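Local coordinates for protein D-hydantoinase (Ralstonia pickettii, PDB 1NFG) that probably hydrolyses the cyclic amide bond of D-hydantoin derivatives stereospecifically, using two zinc ions in a TIM-barrel active site, at residues K200-P203 against I204-A207; V347-G350 against V351-G354. One frame throughout, in Å; residues are numbered along the deposited sequence.

Contact 1 of 2, residues K200-P203 against I204-A207; sequences KTAP and IYHA
Lys200 lays the aliphatic part of its side chain over one face of the Tyr205 ring, a CH-pi contact formed where a loop of this TIM-barrel amidohydrolase runs into the short helix 204-208. The methylene CB of Lys200 stands 3.5 Å from the centroid of the Tyr205 ring, only 11° off the normal, so it meets the middle of the face. With CG of Lys200 anti to the carbonyl carbon (chi1 -69°), the chain runs on above the CE1, CZ and OH side of the ring, crossing it at a slant, and the bend at chi4 then carries the ammonium group away. There NZ of Lys200 has a long, weak ion pair with Glu198.

The same ring is bordered by the backbone of Ala202, whose O lies near the ring plane at the edge, 3.5 Å from CD2 of Tyr205. Tyr205 also meets the ring of Phe195, from the preceding helix 185-197, with the two planes at about 45°.

Two backbone bonds, each from a residue to the carbonyl three positions earlier, curl the chain into the helix. Tyr205 N donates to Ala202 O at 3.1 Å, and His206 N donates to Pro203 O at 2.7 Å; both donors sit well above the plane of the carbonyl they address. Pro203 brings no N-H to this turn, and its role there is played by its carbonyl.

The turn sends His206 the other way from Tyr205, toward the active site. CG of His206 lies anti to the backbone N, and the imidazole reaches Thr286 and Asn335, which probably bind the substrate. Its rotation is probably fixed by a hydrogen bond from NE2 to the backbone O of Phe285.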
loop_
_atom_site.group_PDB
_atom_site.type_symbol
_atom_site.label_atom_id
_atom_site.label_comp_id
_atom_site.label_asym_id
_atom_site.label_seq_id
_atom_site.Cartn_x
_atom_site.Cartn_y
_atom_site.Cartn_z
ATOM N N LYS A 200 -16.307 32.870 1.261
ATOM C CA LYS A 200 -15.795 32.287 0.018
ATOM C C LYS A 200 -16.953 31.665 -0.761
ATOM O O LYS A 200 -17.472 30.612 -0.386
ATOM C CB LYS A 200 -14.722 31.244 0.333
ATOM C CG LYS A 200 -13.447 31.867 0.879
ATOM C CD LYS A 200 -12.380 30.831 1.176
ATOM C CE LYS A 200 -11.083 31.496 1.600
ATOM N NZ LYS A 200 -11.305 32.324 2.811
ATOM N N THR A 201 -17.345 32.317 -1.854
ATOM C CA THR A 201 -18.478 31.854 -2.644
ATOM C C THR A 201 -18.262 31.543 -4.130
ATOM O O THR A 201 -19.187 31.081 -4.805
ATOM C CB THR A 201 -19.622 32.861 -2.521
ATOM O OG1 THR A 201 -19.173 34.153 -2.959
ATOM C CG2 THR A 201 -20.083 32.950 -1.069
ATOM N N ALA A 202 -17.061 31.791 -4.641
ATOM C CA ALA A 202 -16.765 31.510 -6.046
ATOM C C ALA A 202 -16.878 30.009 -6.357
ATOM O O ALA A 202 -16.824 29.169 -5.457
ATOM C CB ALA A 202 -15.373 32.012 -6.392
ATOM N N PRO A 203 -17.032 29.655 -7.642
ATOM C CA PRO A 203 -17.154 28.261 -8.076
ATOM C C PRO A 203 -16.041 27.339 -7.589
ATOM O O PRO A 203 -16.288 26.168 -7.289
ATOM C CB PRO A 203 -17.170 28.379 -9.593
ATOM C CG PRO A 203 -17.852 29.696 -9.809
ATOM C CD PRO A 203 -17.167 30.569 -8.791
ATOM N N ILE A 204 -14.821 27.864 -7.511
ATOM C CA ILE A 204 -13.675 27.072 -7.075
ATOM C C ILE A 204 -13.944 26.341 -5.774
ATOM O O ILE A 204 -13.480 25.216 -5.568
ATOM C CB ILE A 204 -12.447 27.940 -6.836
ATOM C CG1 ILE A 204 -12.440 29.104 -7.828
ATOM C CG2 ILE A 204 -11.188 27.081 -6.971
ATOM C CD1 ILE A 204 -11.369 30.156 -7.547
ATOM N N TYR A 205 -14.688 26.986 -4.889
ATOM C CA TYR A 205 -14.986 26.384 -3.605
ATOM C C TYR A 205 -15.889 25.167 -3.692
ATOM O O TYR A 205 -16.063 24.439 -2.715
ATOM C CB TYR A 205 -15.532 27.455 -2.660
ATOM C CG TYR A 205 -14.453 28.472 -2.370
ATOM C CD1 TYR A 205 -13.325 28.115 -1.626
ATOM C CD2 TYR A 205 -14.483 29.738 -2.953
ATOM C CE1 TYR A 205 -12.248 28.988 -1.479
ATOM C CE2 TYR A 205 -13.408 30.622 -2.812
ATOM C CZ TYR A 205 -12.293 30.237 -2.076
ATOM O OH TYR A 205 -11.212 31.082 -1.962
ATOM N N HIS A 206 -16.454 24.931 -4.868
ATOM C CA HIS A 206 -17.278 23.750 -5.038
ATOM C C HIS A 206 -16.300 22.584 -4.968
ATOM O O HIS A 206 -16.577 21.559 -4.354
ATOM C CB HIS A 206 -17.980 23.749 -6.399
ATOM C CG HIS A 206 -18.613 22.435 -6.747
ATOM N ND1 HIS A 206 -19.627 21.875 -5.999
ATOM C CD2 HIS A 206 -18.346 21.552 -7.739
ATOM C CE1 HIS A 206 -19.957 20.703 -6.514
ATOM N NE2 HIS A 206 -19.195 20.483 -7.569
ATOM N N ALA A 207 -15.142 22.759 -5.597
ATOM C CA ALA A 207 -14.119 21.723 -5.616
ATOM C C ALA A 207 -13.415 21.593 -4.270
ATOM O O ALA A 207 -13.318 20.494 -3.712
ATOM C CB ALA A 207 -13.101 22.021 -6.711
#

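Contact 2 of 2, residues V347-G350 against V351-G354; sequences VYQG and VNEG
Val351 sets its methyl CG2 over one face of the Tyr348 ring, three residues back in the last turns of helix 343-352. This CH-pi contact is off-centre: CG2 of Val351 is 4.0 Å from the centroid of the Tyr348 ring and displaced toward the rim, nearest to CE1 at 3.7 Å. The other methyl, CG1, lies 3.8 Å from CD1 of Tyr348, so both branches of the valine meet the same side of the aromatic ring. Tyr348 can offer that face because its CG is anti to the backbone N (chi1 -177°).

The backbone ties the same pair together, with Val351 N donating to Tyr348 O at 2.9 Å. That carbonyl also takes a weak bond from Asn352 N, at 3.4 Å. Gly350, between Tyr348 and Val351 in sequence, contributes main chain alone, and its N donates to Val347 O at 2.9 Å. An i to i+4 bond, from Glu353 N to Gln349 O at 3.1 Å, comes as Glu353 leaves helical geometry, and Gly354 follows with a positive phi of 65°.

Phe361 and Leu358 of helix 358-372 and Trp393 of strand 390-400 pack against Tyr348, and Phe361 also meets Val351. Gln349 instead faces strand 419-429, its OE1 accepting from Lys421 N, so the helix end lies between helix 358-372 and that strand.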
loop_
_atom_site.group_PDB
_atom_site.type_symbol
_atom_site.label_atom_id
_atom_site.label_comp_id
_atom_site.label_asym_id
_atom_site.label_seq_id
_atom_site.Cartn_x
_atom_site.Cartn_y
_atom_site.Cartn_z
ATOM N N VAL A 347 -13.237 10.168 -25.920
ATOM C CA VAL A 347 -12.539 8.965 -25.499
ATOM C C VAL A 347 -11.653 8.473 -26.640
ATOM O O VAL A 347 -10.534 8.003 -26.409
ATOM C CB VAL A 347 -13.532 7.849 -25.102
ATOM C CG1 VAL A 347 -12.794 6.529 -24.901
ATOM C CG2 VAL A 347 -14.272 8.246 -23.827
ATOM N N TYR A 348 -12.154 8.598 -27.870
ATOM C CA TYR A 348 -11.417 8.164 -29.052
ATOM C C TYR A 348 -10.088 8.903 -29.217
ATOM O O TYR A 348 -9.129 8.352 -29.763
ATOM C CB TYR A 348 -12.258 8.359 -30.320
ATOM C CG TYR A 348 -11.569 7.863 -31.582
ATOM C CD1 TYR A 348 -11.503 6.497 -31.873
ATOM C CD2 TYR A 348 -10.924 8.753 -32.443
ATOM C CE1 TYR A 348 -10.806 6.028 -32.987
ATOM C CE2 TYR A 348 -10.224 8.295 -33.553
ATOM C CZ TYR A 348 -10.166 6.933 -33.816
ATOM O OH TYR A 348 -9.440 6.475 -34.887
ATOM N N GLN A 349 -10.021 10.147 -28.760
ATOM C CA GLN A 349 -8.776 10.893 -28.890
ATOM C C GLN A 349 -7.667 10.165 -28.137
ATOM O O GLN A 349 -6.486 10.349 -28.417
ATOM C CB GLN A 349 -8.940 12.317 -28.348
ATOM C CG GLN A 349 -10.024 13.107 -29.054
ATOM C CD GLN A 349 -9.876 13.067 -30.565
ATOM O OE1 GLN A 349 -8.933 13.629 -31.125
ATOM N NE2 GLN A 349 -10.808 12.391 -31.233
ATOM N N GLY A 350 -8.061 9.329 -27.185
ATOM C CA GLY A 350 -7.087 8.588 -26.412
ATOM C C GLY A 350 -6.385 7.539 -27.250
ATOM O O GLY A 350 -5.246 7.164 -26.961
ATOM N N VAL A 351 -7.057 7.047 -28.287
ATOM C CA VAL A 351 -6.428 6.047 -29.130
ATOM C C VAL A 351 -5.465 6.796 -30.042
ATOM O O VAL A 351 -4.425 6.270 -30.425
ATOM C CB VAL A 351 -7.471 5.213 -29.960
ATOM C CG1 VAL A 351 -8.851 5.341 -29.346
ATOM C CG2 VAL A 351 -7.469 5.625 -31.408
ATOM N N ASN A 352 -5.803 8.039 -30.362
ATOM C CA ASN A 352 -4.943 8.855 -31.209
ATOM C C ASN A 352 -3.615 9.134 -30.517
ATOM O O ASN A 352 -2.576 9.218 -31.164
ATOM C CB ASN A 352 -5.608 10.194 -31.526
ATOM C CG ASN A 352 -6.615 10.101 -32.646
ATOM O OD1 ASN A 352 -7.372 11.048 -32.895
ATOM N ND2 ASN A 352 -6.629 8.965 -33.339
ATOM N N GLU A 353 -3.646 9.274 -29.198
ATOM C CA GLU A 353 -2.437 9.584 -28.460
ATOM C C GLU A 353 -1.786 8.404 -27.769
ATOM O O GLU A 353 -1.003 8.581 -26.837
ATOM C CB GLU A 353 -2.742 10.673 -27.458
ATOM C CG GLU A 353 -3.341 11.865 -28.123
ATOM C CD GLU A 353 -3.767 12.907 -27.133
ATOM O OE1 GLU A 353 -4.581 12.575 -26.242
ATOM O OE2 GLU A 353 -3.289 14.058 -27.244
ATOM N N GLY A 354 -2.107 7.200 -28.228
ATOM C CA GLY A 354 -1.516 6.011 -27.646
ATOM C C GLY A 354 -1.885 5.732 -26.205
ATOM O O GLY A 354 -1.421 4.748 -25.628
#

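In the fold
Each contact is a turn at a helix terminus, contact 1 leading into helix 204-208 and contact 2 ending helix 343-352. They are separate in space, with centres 32 Å apart and nearest atoms about 21 Å apart, and they follow one another along the chain. Their relation to the catalytic centre differs. Contact 1 probably borders the substrate pocket, for the His206 side chain comes within about 3 Å of those of Thr286 and Asn335, two probable substrate-binding residues, and lies about 10 Å from a bound zinc ion. Contact 2 makes no such close approach through Val347, whose side chain is about 12 Å from that of the zinc ligand His57.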